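Phosphonate monoester hydrolase (Ruegeria pomeroyi, PDB 4UPK) belongs to the sulfatase family in the alkaline phosphatase clan, a group of enzymes built on a mixed beta sheet flanked by helices. Local coordinates at residues 39-44 against 342-347; 126-131 against 159-164; 215-220 against 235-240. All blocks are in the same frame, centred on the assembly; numbering follows the deposited sequence.

All three contacts belong to one mixed sheet, in which the parallel strands 158-162, 125-127, 234-239, 35-41 and 340-346 pair in that order. Interaction 1 joins the last two, interaction 2 the first two, and interaction 3 lays helix 213-224 on the strand between those pairs. The centres of interactions 1 and 2 lie about 15 Å apart, those of interactions 1 and 3 about 12 Å, and those of interactions 2 and 3 about 8 Å. Along the chain, interactions 2 and 3 follow each other inside the long loop closed by interaction 1, so distant sequence is gathered into one sheet. D42 OD2 and Y130 OH, 2.7 Å apart, tie interactions 1 and 2 directly.

Interaction 1. Residues 39-44 against 342-347; sequences IIIDQL and IVVTAD
I39 and I41 exchange backbone hydrogen bonds with V343, T345 and D347, and these define the contact. I39 N gives its hydrogen to V343 O at 2.8 Å, and I39 O then accepts from T345 N at 3.2 Å. One step on, I41 N reaches T345 O at 2.9 Å with a nearly straight N-H...O angle of 172°, whereas the bond from D347 N to I41 O is weak. Both strands run the same way, their axes inclined by 19°, and the alternation of odd-numbered partners is that of a parallel pair. Close CA-H...O approaches fill in between the bonds, for example V344 CA to I39 O.

The side chains divide between two faces. On one, I40 and T345 run next to each other in the same direction, with I40 CG1 3.9 Å from T345 CG2. The threonine chi1 of -164° turns OG1 anti to the backbone N, toward P371 O, to which it is hydrogen-bonded, and so leaves the methyl on the side of I40. I40 CG2 also touches D347 CB at 4.0 Å. On the other face, V344 CG2 meets I39 CB, and the small A346 sits under the turn, its CB 3.3 Å from I41 O and 3.4 Å from L44 O.

Further out, I41 and L44 rest on helix 303-333 through V320, I324 and A317, while I40 and D347 reach I89 of helix 82-91. R86 of that second helix forms salt bridges with both D42 and D347, spanning the two strand ends. I40 turns its own backbone groups to L237 and Y239 in the next strand. Buried parallel strands covered by helices on both faces, with acidic residues just past their C-terminal ends, are characteristic of the alkaline phosphatase-like alpha/beta fold.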
ATOM      1  N   ILE A  39      31.936   5.411   0.977  1.00 17.88           N
ATOM      2  CA  ILE A  39      32.365   5.866   2.305  1.00 16.84           C
ATOM      3  C   ILE A  39      31.979   7.327   2.479  1.00 20.13           C
ATOM      4  O   ILE A  39      32.292   8.153   1.615  1.00 19.82           O
ATOM      5  CB  ILE A  39      33.885   5.647   2.659  1.00 19.13           C
ATOM      6  CG1 ILE A  39      34.334   4.203   2.433  1.00 18.52           C
ATOM      7  CG2 ILE A  39      34.213   6.121   4.130  1.00 18.44           C
ATOM      8  CD1 ILE A  39      35.873   4.017   2.566  1.00 17.14           C
ATOM      9  N   ILE A  40      31.350   7.630   3.637  1.00 14.76           N
ATOM     10  CA  ILE A  40      30.963   8.965   4.056  1.00 14.03           C
ATOM     11  C   ILE A  40      31.553   9.223   5.445  1.00 20.11           C
ATOM     12  O   ILE A  40      31.226   8.518   6.414  1.00 17.98           O
ATOM     13  CB  ILE A  40      29.409   9.237   3.997  1.00 15.99           C
ATOM     14  CG1 ILE A  40      28.853   9.048   2.566  1.00 14.99           C
ATOM     15  CG2 ILE A  40      29.071  10.649   4.558  1.00 16.06           C
ATOM     16  CD1 ILE A  40      27.358   9.183   2.431  1.00 14.20           C
ATOM     17  N   ILE A  41      32.436  10.228   5.520  1.00 18.33           N
ATOM     18  CA  ILE A  41      33.062  10.671   6.760  1.00 18.01           C
ATOM     19  C   ILE A  41      32.164  11.831   7.225  1.00 22.70           C
ATOM     20  O   ILE A  41      31.839  12.694   6.424  1.00 22.15           O
ATOM     21  CB  ILE A  41      34.553  11.118   6.545  1.00 20.83           C
ATOM     22  CG1 ILE A  41      35.421   9.980   5.978  1.00 19.98           C
ATOM     23  CG2 ILE A  41      35.182  11.665   7.846  1.00 21.52           C
ATOM     24  CD1 ILE A  41      36.762  10.462   5.327  1.00 19.13           C
ATOM     25  N   ASP A  42      31.720  11.820   8.483  1.00 19.13           N
ATOM     26  CA  ASP A  42      30.897  12.896   9.011  1.00 18.29           C
ATOM     27  C   ASP A  42      31.826  14.060   9.453  1.00 26.38           C
ATOM     28  O   ASP A  42      32.861  13.831  10.115  1.00 26.91           O
ATOM     29  CB  ASP A  42      30.064  12.398  10.206  1.00 18.08           C
ATOM     30  CG  ASP A  42      28.690  13.020  10.373  1.00 24.52           C
ATOM     31  OD1 ASP A  42      28.620  14.224  10.684  1.00 27.31           O
ATOM     32  OD2 ASP A  42      27.679  12.282  10.255  1.00 23.65           O
ATOM     33  N   GLN A  43      31.462  15.296   9.034  1.00 22.09           N
ATOM     34  CA  GLN A  43      32.057  16.584   9.416  1.00 20.26           C
ATOM     35  C   GLN A  43      33.479  16.912   8.972  1.00 22.31           C
ATOM     36  O   GLN A  43      34.026  17.883   9.480  1.00 22.48           O
ATOM     37  CB  GLN A  43      31.842  16.847  10.924  1.00 21.22           C
ATOM     38  CG  GLN A  43      31.117  18.139  11.239  1.00 29.61           C
ATOM     39  CD  GLN A  43      30.256  18.070  12.483  1.00 33.25           C
ATOM     40  OE1 GLN A  43      30.596  18.605  13.535  1.00 26.71           O
ATOM     41  NE2 GLN A  43      29.101  17.437  12.388  1.00 16.64           N
ATOM     42  N   LEU A  44      34.073  16.161   8.015  1.00 18.18           N
ATOM     43  CA  LEU A  44      35.425  16.450   7.502  1.00 16.38           C
ATOM     44  C   LEU A  44      35.446  17.632   6.502  1.00 20.66           C
ATOM     45  O   LEU A  44      34.776  17.578   5.466  1.00 20.68           O
ATOM     46  CB  LEU A  44      36.142  15.195   6.939  1.00 15.28           C
ATOM     47  CG  LEU A  44      37.665  15.329   6.596  1.00 17.95           C
ATOM     48  CD1 LEU A  44      38.513  15.590   7.820  1.00 16.40           C
ATOM     49  CD2 LEU A  44      38.182  14.117   5.829  1.00 17.67           C
ATOM     50  N   ILE A 342      34.705   3.366  -6.115  1.00 18.22           N
ATOM     51  CA  ILE A 342      34.985   3.891  -4.784  1.00 17.88           C
ATOM     52  C   ILE A 342      34.539   5.334  -4.734  1.00 21.31           C
ATOM     53  O   ILE A 342      34.953   6.138  -5.574  1.00 20.98           O
ATOM     54  CB  ILE A 342      36.467   3.692  -4.315  1.00 21.02           C
ATOM     55  CG1 ILE A 342      36.873   2.185  -4.341  1.00 22.06           C
ATOM     56  CG2 ILE A 342      36.690   4.312  -2.915  1.00 20.54           C
ATOM     57  CD1 ILE A 342      38.389   1.890  -4.156  1.00 33.34           C
ATOM     58  N   VAL A 343      33.650   5.644  -3.783  1.00 17.31           N
ATOM     59  CA  VAL A 343      33.154   6.999  -3.581  1.00 16.98           C
ATOM     60  C   VAL A 343      33.479   7.399  -2.141  1.00 21.48           C
ATOM     61  O   VAL A 343      33.006   6.771  -1.186  1.00 19.52           O
ATOM     62  CB  VAL A 343      31.646   7.223  -3.912  1.00 20.27           C
ATOM     63  CG1 VAL A 343      31.289   8.707  -3.803  1.00 19.35           C
ATOM     64  CG2 VAL A 343      31.262   6.682  -5.286  1.00 20.11           C
ATOM     65  N   VAL A 344      34.319   8.430  -1.995  1.00 18.27           N
ATOM     66  CA  VAL A 344      34.695   8.949  -0.684  1.00 16.90           C
ATOM     67  C   VAL A 344      34.314  10.424  -0.640  1.00 21.81           C
ATOM     68  O   VAL A 344      34.714  11.204  -1.512  1.00 21.00           O
ATOM     69  CB  VAL A 344      36.171   8.687  -0.260  1.00 19.55           C
ATOM     70  CG1 VAL A 344      36.424   9.154   1.181  1.00 18.19           C
ATOM     71  CG2 VAL A 344      36.530   7.210  -0.398  1.00 19.57           C
ATOM     72  N   THR A 345      33.534  10.793   0.383  1.00 17.39           N
ATOM     73  CA  THR A 345      33.081  12.158   0.600  1.00 16.82           C
ATOM     74  C   THR A 345      32.818  12.410   2.100  1.00 19.91           C
ATOM     75  O   THR A 345      32.950  11.507   2.920  1.00 17.74           O
ATOM     76  CB  THR A 345      31.787  12.415  -0.268  1.00 18.09           C
ATOM     77  OG1 THR A 345      31.537  13.821  -0.356  1.00 16.78           O
ATOM     78  CG2 THR A 345      30.547  11.666   0.248  1.00 10.77           C
ATOM     79  N   ALA A 346      32.414  13.646   2.430  1.00 17.20           N
ATOM     80  CA  ALA A 346      31.903  14.050   3.730  1.00 16.62           C
ATOM     81  C   ALA A 346      30.476  14.544   3.478  1.00 22.56           C
ATOM     82  O   ALA A 346      30.185  15.030   2.383  1.00 23.15           O
ATOM     83  CB  ALA A 346      32.755  15.140   4.356  1.00 16.80           C
ATOM     84  N   ASP A 347      29.587  14.379   4.464  1.00 18.78           N
ATOM     85  CA  ASP A 347      28.187  14.797   4.389  1.00 17.29           C
ATOM     86  C   ASP A 347      28.022  16.336   4.396  1.00 17.58           C
ATOM     87  O   ASP A 347      27.251  16.885   3.617  1.00 17.43           O
ATOM     88  CB  ASP A 347      27.415  14.151   5.541  1.00 19.06           C
ATOM     89  CG  ASP A 347      25.943  14.409   5.489  1.00 36.25           C
ATOM     90  OD1 ASP A 347      25.237  13.643   4.817  1.00 37.01           O
ATOM     91  OD2 ASP A 347      25.494  15.365   6.137  1.00 49.12           O
TER

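Interaction 2. Residues 126-131 against 159-164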
ATOM      1  N   LEU A 126      24.652  -3.100   1.836  1.00 17.32           N
ATOM      2  CA  LEU A 126      25.172  -3.411   3.173  1.00 15.03           C
ATOM      3  C   LEU A 126      25.521  -2.140   3.918  1.00 20.67           C
ATOM      4  O   LEU A 126      26.284  -1.315   3.401  1.00 21.69           O
ATOM      5  CB  LEU A 126      26.384  -4.343   3.082  1.00 14.09           C
ATOM      6  CG  LEU A 126      26.192  -5.625   2.246  1.00 18.01           C
ATOM      7  CD1 LEU A 126      27.515  -6.256   1.910  1.00 18.10           C
ATOM      8  CD2 LEU A 126      25.261  -6.608   2.929  1.00 18.16           C
ATOM      9  N   LEU A 127      24.946  -1.967   5.123  1.00 15.43           N
ATOM     10  CA  LEU A 127      25.200  -0.794   5.947  1.00 14.76           C
ATOM     11  C   LEU A 127      26.095  -1.033   7.138  1.00 18.28           C
ATOM     12  O   LEU A 127      25.788  -1.839   8.017  1.00 16.80           O
ATOM     13  CB  LEU A 127      23.890  -0.079   6.363  1.00 14.63           C
ATOM     14  CG  LEU A 127      24.003   1.167   7.252  1.00 17.27           C
ATOM     15  CD1 LEU A 127      24.594   2.365   6.468  1.00 16.35           C
ATOM     16  CD2 LEU A 127      22.639   1.537   7.816  1.00 17.96           C
ATOM     17  N   PHE A 128      27.197  -0.269   7.185  1.00 16.23           N
ATOM     18  CA  PHE A 128      28.151  -0.271   8.291  1.00 14.96           C
ATOM     19  C   PHE A 128      28.136   1.132   8.858  1.00 16.39           C
ATOM     20  O   PHE A 128      28.815   2.021   8.329  1.00 15.11           O
ATOM     21  CB  PHE A 128      29.545  -0.664   7.805  1.00 16.28           C
ATOM     22  CG  PHE A 128      29.628  -2.091   7.351  1.00 17.61           C
ATOM     23  CD1 PHE A 128      29.947  -3.103   8.250  1.00 20.30           C
ATOM     24  CD2 PHE A 128      29.409  -2.426   6.019  1.00 19.06           C
ATOM     25  CE1 PHE A 128      30.028  -4.429   7.829  1.00 21.81           C
ATOM     26  CE2 PHE A 128      29.491  -3.751   5.595  1.00 22.34           C
ATOM     27  CZ  PHE A 128      29.806  -4.746   6.505  1.00 21.08           C
ATOM     28  N   GLY A 129      27.267   1.335   9.847  1.00 11.29           N
ATOM     29  CA  GLY A 129      27.085   2.632  10.466  1.00 10.86           C
ATOM     30  C   GLY A 129      25.663   3.111  10.641  1.00 15.29           C
ATOM     31  O   GLY A 129      24.906   2.517  11.402  1.00 16.24           O
ATOM     32  N   TYR A 130      25.324   4.250  10.017  1.00 12.04           N
ATOM     33  CA  TYR A 130      24.028   4.956  10.139  1.00 10.86           C
ATOM     34  C   TYR A 130      23.645   5.703   8.860  1.00 15.57           C
ATOM     35  O   TYR A 130      24.519   6.010   8.058  1.00 13.91           O
ATOM     36  CB  TYR A 130      24.101   5.984  11.292  1.00 10.05           C
ATOM     37  CG  TYR A 130      25.224   6.989  11.112  1.00  8.96           C
ATOM     38  CD1 TYR A 130      26.532   6.673  11.470  1.00 10.24           C
ATOM     39  CD2 TYR A 130      24.979   8.256  10.575  1.00  7.83           C
ATOM     40  CE1 TYR A 130      27.566   7.595  11.323  1.00  8.56           C
ATOM     41  CE2 TYR A 130      26.013   9.166  10.384  1.00  7.99           C
ATOM     42  CZ  TYR A 130      27.312   8.823  10.753  1.00 11.65           C
ATOM     43  OH  TYR A 130      28.368   9.674  10.570  1.00  8.39           O
ATOM     44  N   THR A 131      22.348   6.056   8.715  1.00 16.06           N
ATOM     45  CA  THR A 131      21.793   6.859   7.587  1.00 16.17           C
ATOM     46  C   THR A 131      21.112   8.126   8.116  1.00 18.83           C
ATOM     47  O   THR A 131      20.906   9.067   7.353  1.00 17.76           O
ATOM     48  CB  THR A 131      20.819   6.056   6.683  1.00 14.62           C
ATOM     49  OG1 THR A 131      19.789   5.496   7.485  1.00 14.39           O
ATOM     50  CG2 THR A 131      21.504   4.973   5.892  1.00  7.71           C
ATOM     51  N   GLU A 159      21.286  -3.522   7.286  1.00 21.83           N
ATOM     52  CA  GLU A 159      22.229  -3.189   8.334  1.00 21.37           C
ATOM     53  C   GLU A 159      23.035  -4.404   8.789  1.00 25.77           C
ATOM     54  O   GLU A 159      22.459  -5.384   9.245  1.00 26.19           O
ATOM     55  CB  GLU A 159      21.493  -2.531   9.499  1.00 21.66           C
ATOM     56  CG  GLU A 159      22.399  -1.817  10.470  1.00 18.59           C
ATOM     57  CD  GLU A 159      21.630  -1.318  11.667  1.00 23.31           C
ATOM     58  OE1 GLU A 159      21.180  -2.164  12.470  1.00 22.98           O
ATOM     59  OE2 GLU A 159      21.481  -0.082  11.812  1.00 16.66           O
ATOM     60  N   VAL A 160      24.367  -4.327   8.632  1.00 22.34           N
ATOM     61  CA  VAL A 160      25.329  -5.342   9.054  1.00 21.98           C
ATOM     62  C   VAL A 160      25.827  -4.983  10.479  1.00 26.17           C
ATOM     63  O   VAL A 160      25.819  -5.840  11.363  1.00 26.19           O
ATOM     64  CB  VAL A 160      26.488  -5.528   8.038  1.00 24.90           C
ATOM     65  CG1 VAL A 160      27.293  -6.783   8.370  1.00 24.57           C
ATOM     66  CG2 VAL A 160      25.960  -5.604   6.605  1.00 24.54           C
ATOM     67  N   THR A 161      26.220  -3.705  10.694  1.00 21.82           N
ATOM     68  CA  THR A 161      26.670  -3.165  11.967  1.00 19.42           C
ATOM     69  C   THR A 161      25.966  -1.845  12.207  1.00 20.79           C
ATOM     70  O   THR A 161      26.084  -0.926  11.387  1.00 20.40           O
ATOM     71  CB  THR A 161      28.192  -2.988  11.996  1.00 21.44           C
ATOM     72  OG1 THR A 161      28.815  -4.231  11.702  1.00 18.67           O
ATOM     73  CG2 THR A 161      28.712  -2.445  13.373  1.00 19.74           C
ATOM     74  N   GLU A 162      25.261  -1.749  13.355  1.00 15.04           N
ATOM     75  CA  GLU A 162      24.589  -0.542  13.814  1.00 14.60           C
ATOM     76  C   GLU A 162      25.645   0.322  14.507  1.00 18.06           C
ATOM     77  O   GLU A 162      26.307  -0.128  15.445  1.00 16.74           O
ATOM     78  CB  GLU A 162      23.439  -0.890  14.793  1.00 16.01           C
ATOM     79  CG  GLU A 162      22.742   0.318  15.420  1.00 17.99           C
ATOM     80  CD  GLU A 162      23.337   0.829  16.722  1.00 28.60           C
ATOM     81  OE1 GLU A 162      23.460   0.024  17.673  1.00 20.50           O
ATOM     82  OE2 GLU A 162      23.691   2.030  16.790  1.00 16.01           O
ATOM     83  N   MET A 163      25.775   1.566  14.066  1.00 15.46           N
ATOM     84  CA  MET A 163      26.737   2.494  14.639  1.00 14.89           C
ATOM     85  C   MET A 163      26.264   3.935  14.465  1.00 18.01           C
ATOM     86  O   MET A 163      26.844   4.720  13.709  1.00 16.95           O
ATOM     87  CB  MET A 163      28.162   2.248  14.114  1.00 17.30           C
ATOM     88  CG  MET A 163      29.242   3.070  14.825  1.00 20.56           C
ATOM     89  SD  MET A 163      30.393   2.141  15.884  1.00 24.52           S
ATOM     90  CE  MET A 163      30.684   0.901  14.965  1.00 21.45           C
ATOM     91  N   ARG A 164      25.196   4.263  15.200  1.00 14.45           N
ATOM     92  CA  ARG A 164      24.635   5.597  15.272  1.00 14.23           C
ATOM     93  C   ARG A 164      25.161   6.195  16.583  1.00 17.96           C
ATOM     94  O   ARG A 164      25.192   5.498  17.599  1.00 17.70           O
ATOM     95  CB  ARG A 164      23.094   5.544  15.291  1.00 14.58           C
ATOM     96  CG  ARG A 164      22.494   4.598  14.281  1.00 15.46           C
ATOM     97  CD  ARG A 164      21.112   4.170  14.722  1.00 25.83           C
ATOM     98  NE  ARG A 164      20.824   2.814  14.265  1.00 24.78           N
ATOM     99  CZ  ARG A 164      19.646   2.220  14.384  1.00 34.13           C
ATOM    100  NH1 ARG A 164      18.623   2.861  14.936  1.00 30.67           N
ATOM    101  NH2 ARG A 164      19.478   0.979  13.955  1.00 17.26           N
TER
HETATM  102  O   HOH W   1      22.400   2.270  11.673  1.00  8.29           O
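L127 O is gripped by two successive amides, V160 N at 2.9 Å and T161 N at 3.3 Å. The second donor lies in the carbonyl plane, the first tilted 16° from it. Two N-H groups sharing one acceptor mark a beta bulge: L127 pairs with E159, but F128 with T161, so the parallel register slips by one residue. Past the bulge the pairing resumes, with G129 N bonded to T161 O and G129 O accepting from M163 N, both at 3.0 Å. G129 has a positive phi, a backbone shape in which any beta carbon would collide with the carbonyl oxygen of F128, so glycine fits here.

The bulge turns V160 toward the opposing segment. Its CB stands over one face of the F128 ring, 4.0 Å from the centroid and 25° off the normal, a CH-pi contact displaced toward the rim at CE1 and CZ. V160 CG2 meanwhile reaches back to L126 CB at 3.8 Å. F221 of helix 213-224 adds an edge-to-face contact to the same ring. At the far end, Y130 presents the edge of its ring, with CD1 3.0 Å from M163 O. Y130 CB packs on R164 CG.

Charged groups border the contact. R164 NH2 donates to the syn lone pair of E159 OE2 at 3.1 Å, and E162 OE2 accepts from the amide of R164 as well as from that of S168. E159 OE1 goes on to H158 of the second subunit, which also packs against R164. The chemistry implies that the guanidinium group probably offsets the charge of E159 directly and that of E162 more weakly, through a long, purely electrostatic approach, in a network that couples strand 158-162 to the second subunit.

Interaction 3. Residues 215-220 against 235-240; sequences AFLTDQ and AHLTYI
L217 of helix 213-224 packs against L237, the carbonyl of T238 and the ring of Y239 in strand 234-239, a helix-on-strand packing within the alpha/beta layers of the sulfatase-family fold. This helix is the last in the connection from strand 158-162 to strand 234-239, which skips over strand 125-127. The local axes are nearly antiparallel, at 170°, and approach to 9.4 Å.

The tight part is small: two contacts of L217 and one hydrogen bond of T218. L217 points at the strand with CG anti to its backbone nitrogen (chi1 -171°), and chi2 of 58° then carries CD2 to within 3.1 Å of T238 O, a close approach of a methyl to a backbone carbonyl. L217 CG also meets L237 CD1 at 3.8 Å; the two leucine side chains run antiparallel to each other and touch along their flanks. Y239 CD1 packs more loosely, 4.4 Å from L217 CD2. M163 and T161 of the neighbouring segment adjoin L217, and F221 of the same helix covers L237.

The rest of the helix turns elsewhere. D219 and Q220 are partly exposed and take no part in the contact; D219 forms a salt bridge with R326 of helix 303-333, and Q220 touches T161. F216 is buried instead against the rings of W171 and H174. The two segments bury 214 Å² together, consistent with L217 and T218 being the helix residues that touch the strand.

At the polar end, the threonine meets the tyrosine side chain almost perpendicularly. T218 OG1 lies in the ring plane at the edge, 3.3 Å from Y239 CE1, and is also hydrogen-bonded to T214 O one turn earlier. Y239 OH is the hydrogen-bond donor to T218 OG1, 2.9 Å away.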
ATOM      1  N   ALA A 215      38.083   2.453  14.886  1.00 11.77           N
ATOM      2  CA  ALA A 215      38.740   1.141  14.770  1.00 11.20           C
ATOM      3  C   ALA A 215      37.708   0.016  14.753  1.00 14.03           C
ATOM      4  O   ALA A 215      37.777  -0.874  13.907  1.00 14.13           O
ATOM      5  CB  ALA A 215      39.721   0.929  15.921  1.00 11.82           C
ATOM      6  N   PHE A 216      36.758   0.069  15.695  1.00 10.03           N
ATOM      7  CA  PHE A 216      35.694  -0.920  15.841  1.00  8.82           C
ATOM      8  C   PHE A 216      34.843  -1.058  14.580  1.00 14.27           C
ATOM      9  O   PHE A 216      34.590  -2.197  14.163  1.00 16.24           O
ATOM     10  CB  PHE A 216      34.847  -0.643  17.103  1.00  8.98           C
ATOM     11  CG  PHE A 216      33.683  -1.579  17.267  1.00 10.12           C
ATOM     12  CD1 PHE A 216      33.855  -2.830  17.852  1.00 12.19           C
ATOM     13  CD2 PHE A 216      32.427  -1.249  16.755  1.00 10.10           C
ATOM     14  CE1 PHE A 216      32.785  -3.731  17.941  1.00 12.13           C
ATOM     15  CE2 PHE A 216      31.364  -2.151  16.839  1.00 12.59           C
ATOM     16  CZ  PHE A 216      31.542  -3.379  17.448  1.00  9.59           C
ATOM     17  N   LEU A 217      34.408   0.073  13.973  1.00  9.12           N
ATOM     18  CA  LEU A 217      33.579   0.035  12.749  1.00  9.57           C
ATOM     19  C   LEU A 217      34.332  -0.581  11.572  1.00 14.40           C
ATOM     20  O   LEU A 217      33.777  -1.415  10.867  1.00 16.06           O
ATOM     21  CB  LEU A 217      33.012   1.426  12.386  1.00  9.33           C
ATOM     22  CG  LEU A 217      31.961   1.491  11.275  1.00 13.34           C
ATOM     23  CD1 LEU A 217      30.715   0.630  11.580  1.00 13.20           C
ATOM     24  CD2 LEU A 217      31.559   2.884  11.026  1.00 12.45           C
ATOM     25  N   THR A 218      35.614  -0.220  11.418  1.00 11.88           N
ATOM     26  CA  THR A 218      36.540  -0.748  10.412  1.00 12.23           C
ATOM     27  C   THR A 218      36.714  -2.254  10.624  1.00 15.94           C
ATOM     28  O   THR A 218      36.701  -3.015   9.647  1.00 16.44           O
ATOM     29  CB  THR A 218      37.893  -0.014  10.472  1.00 15.28           C
ATOM     30  OG1 THR A 218      37.640   1.391  10.525  1.00 15.18           O
ATOM     31  CG2 THR A 218      38.786  -0.349   9.276  1.00 14.62           C
ATOM     32  N   ASP A 219      36.870  -2.679  11.895  1.00 10.73           N
ATOM     33  CA  ASP A 219      36.976  -4.091  12.252  1.00 10.30           C
ATOM     34  C   ASP A 219      35.709  -4.862  11.864  1.00 11.48           C
ATOM     35  O   ASP A 219      35.827  -5.952  11.326  1.00 12.43           O
ATOM     36  CB  ASP A 219      37.290  -4.264  13.749  1.00 12.43           C
ATOM     37  CG  ASP A 219      38.693  -3.862  14.183  1.00 13.59           C
ATOM     38  OD1 ASP A 219      39.562  -3.656  13.301  1.00 10.51           O
ATOM     39  OD2 ASP A 219      38.906  -3.712  15.384  1.00 17.32           O
ATOM     40  N   GLN A 220      34.522  -4.276  12.067  1.00  8.41           N
ATOM     41  CA  GLN A 220      33.227  -4.871  11.699  1.00  9.07           C
ATOM     42  C   GLN A 220      33.072  -5.035  10.183  1.00 16.60           C
ATOM     43  O   GLN A 220      32.593  -6.076   9.730  1.00 18.98           O
ATOM     44  CB  GLN A 220      32.044  -4.118  12.331  1.00  9.87           C
ATOM     45  CG  GLN A 220      31.976  -4.192  13.873  1.00 12.84           C
ATOM     46  CD  GLN A 220      32.452  -5.489  14.475  1.00 33.25           C
ATOM     47  OE1 GLN A 220      33.566  -5.586  15.009  1.00 34.07           O
ATOM     48  NE2 GLN A 220      31.637  -6.519  14.386  1.00 21.16           N
ATOM     49  N   ALA A 235      28.593  -1.793  -0.369  1.00 20.47           N
ATOM     50  CA  ALA A 235      28.864  -1.548   1.044  1.00 19.21           C
ATOM     51  C   ALA A 235      28.909  -0.061   1.290  1.00 23.87           C
ATOM     52  O   ALA A 235      29.573   0.689   0.548  1.00 23.27           O
ATOM     53  CB  ALA A 235      30.177  -2.196   1.469  1.00 19.63           C
ATOM     54  N   HIS A 236      28.163   0.362   2.326  1.00 18.59           N
ATOM     55  CA  HIS A 236      28.055   1.747   2.755  1.00 17.18           C
ATOM     56  C   HIS A 236      28.640   1.849   4.159  1.00 19.91           C
ATOM     57  O   HIS A 236      28.075   1.315   5.110  1.00 18.72           O
ATOM     58  CB  HIS A 236      26.591   2.264   2.672  1.00 17.01           C
ATOM     59  CG  HIS A 236      26.465   3.743   2.872  1.00 19.44           C
ATOM     60  ND1 HIS A 236      27.495   4.615   2.532  1.00 20.60           N
ATOM     61  CD2 HIS A 236      25.419   4.471   3.332  1.00 20.24           C
ATOM     62  CE1 HIS A 236      27.043   5.826   2.790  1.00 19.01           C
ATOM     63  NE2 HIS A 236      25.807   5.791   3.287  1.00 19.15           N
ATOM     64  N   LEU A 237      29.802   2.506   4.276  1.00 17.16           N
ATOM     65  CA  LEU A 237      30.560   2.636   5.522  1.00 16.85           C
ATOM     66  C   LEU A 237      30.636   4.125   5.927  1.00 22.53           C
ATOM     67  O   LEU A 237      31.052   4.977   5.137  1.00 21.51           O
ATOM     68  CB  LEU A 237      31.935   1.952   5.340  1.00 16.77           C
ATOM     69  CG  LEU A 237      33.037   2.069   6.410  1.00 20.12           C
ATOM     70  CD1 LEU A 237      32.776   1.164   7.604  1.00 19.74           C
ATOM     71  CD2 LEU A 237      34.381   1.695   5.808  1.00 21.18           C
ATOM     72  N   THR A 238      30.144   4.421   7.152  1.00 19.44           N
ATOM     73  CA  THR A 238      29.949   5.761   7.699  1.00 18.36           C
ATOM     74  C   THR A 238      30.668   6.017   9.027  1.00 21.27           C
ATOM     75  O   THR A 238      30.233   5.561  10.093  1.00 20.59           O
ATOM     76  CB  THR A 238      28.435   6.042   7.824  1.00 23.97           C
ATOM     77  OG1 THR A 238      27.887   5.086   8.729  1.00 21.46           O
ATOM     78  CG2 THR A 238      27.687   5.979   6.478  1.00 23.11           C
ATOM     79  N   TYR A 239      31.745   6.792   8.953  1.00 17.04           N
ATOM     80  CA  TYR A 239      32.541   7.191  10.104  1.00 16.12           C
ATOM     81  C   TYR A 239      32.012   8.498  10.648  1.00 17.51           C
ATOM     82  O   TYR A 239      31.939   9.481   9.916  1.00 17.57           O
ATOM     83  CB  TYR A 239      34.016   7.383   9.710  1.00 17.08           C
ATOM     84  CG  TYR A 239      34.712   6.122   9.256  1.00 17.36           C
ATOM     85  CD1 TYR A 239      35.173   5.191  10.180  1.00 18.39           C
ATOM     86  CD2 TYR A 239      34.963   5.886   7.902  1.00 17.99           C
ATOM     87  CE1 TYR A 239      35.852   4.043   9.774  1.00 19.61           C
ATOM     88  CE2 TYR A 239      35.652   4.747   7.483  1.00 18.98           C
ATOM     89  CZ  TYR A 239      36.100   3.828   8.428  1.00 24.76           C
ATOM     90  OH  TYR A 239      36.805   2.710   8.067  1.00 19.04           O
ATOM     91  N   ILE A 240      31.655   8.505  11.929  1.00 12.09           N
ATOM     92  CA  ILE A 240      31.180   9.676  12.640  1.00 11.78           C
ATOM     93  C   ILE A 240      32.301  10.675  12.852  1.00 15.14           C
ATOM     94  O   ILE A 240      32.101  11.861  12.641  1.00 12.99           O
ATOM     95  CB  ILE A 240      30.426   9.294  13.963  1.00 14.76           C
ATOM     96  CG1 ILE A 240      29.700  10.520  14.593  1.00 13.95           C
ATOM     97  CG2 ILE A 240      31.312   8.560  14.977  1.00 15.17           C
ATOM     98  CD1 ILE A 240      28.567  11.120  13.666  1.00 14.97           C
TER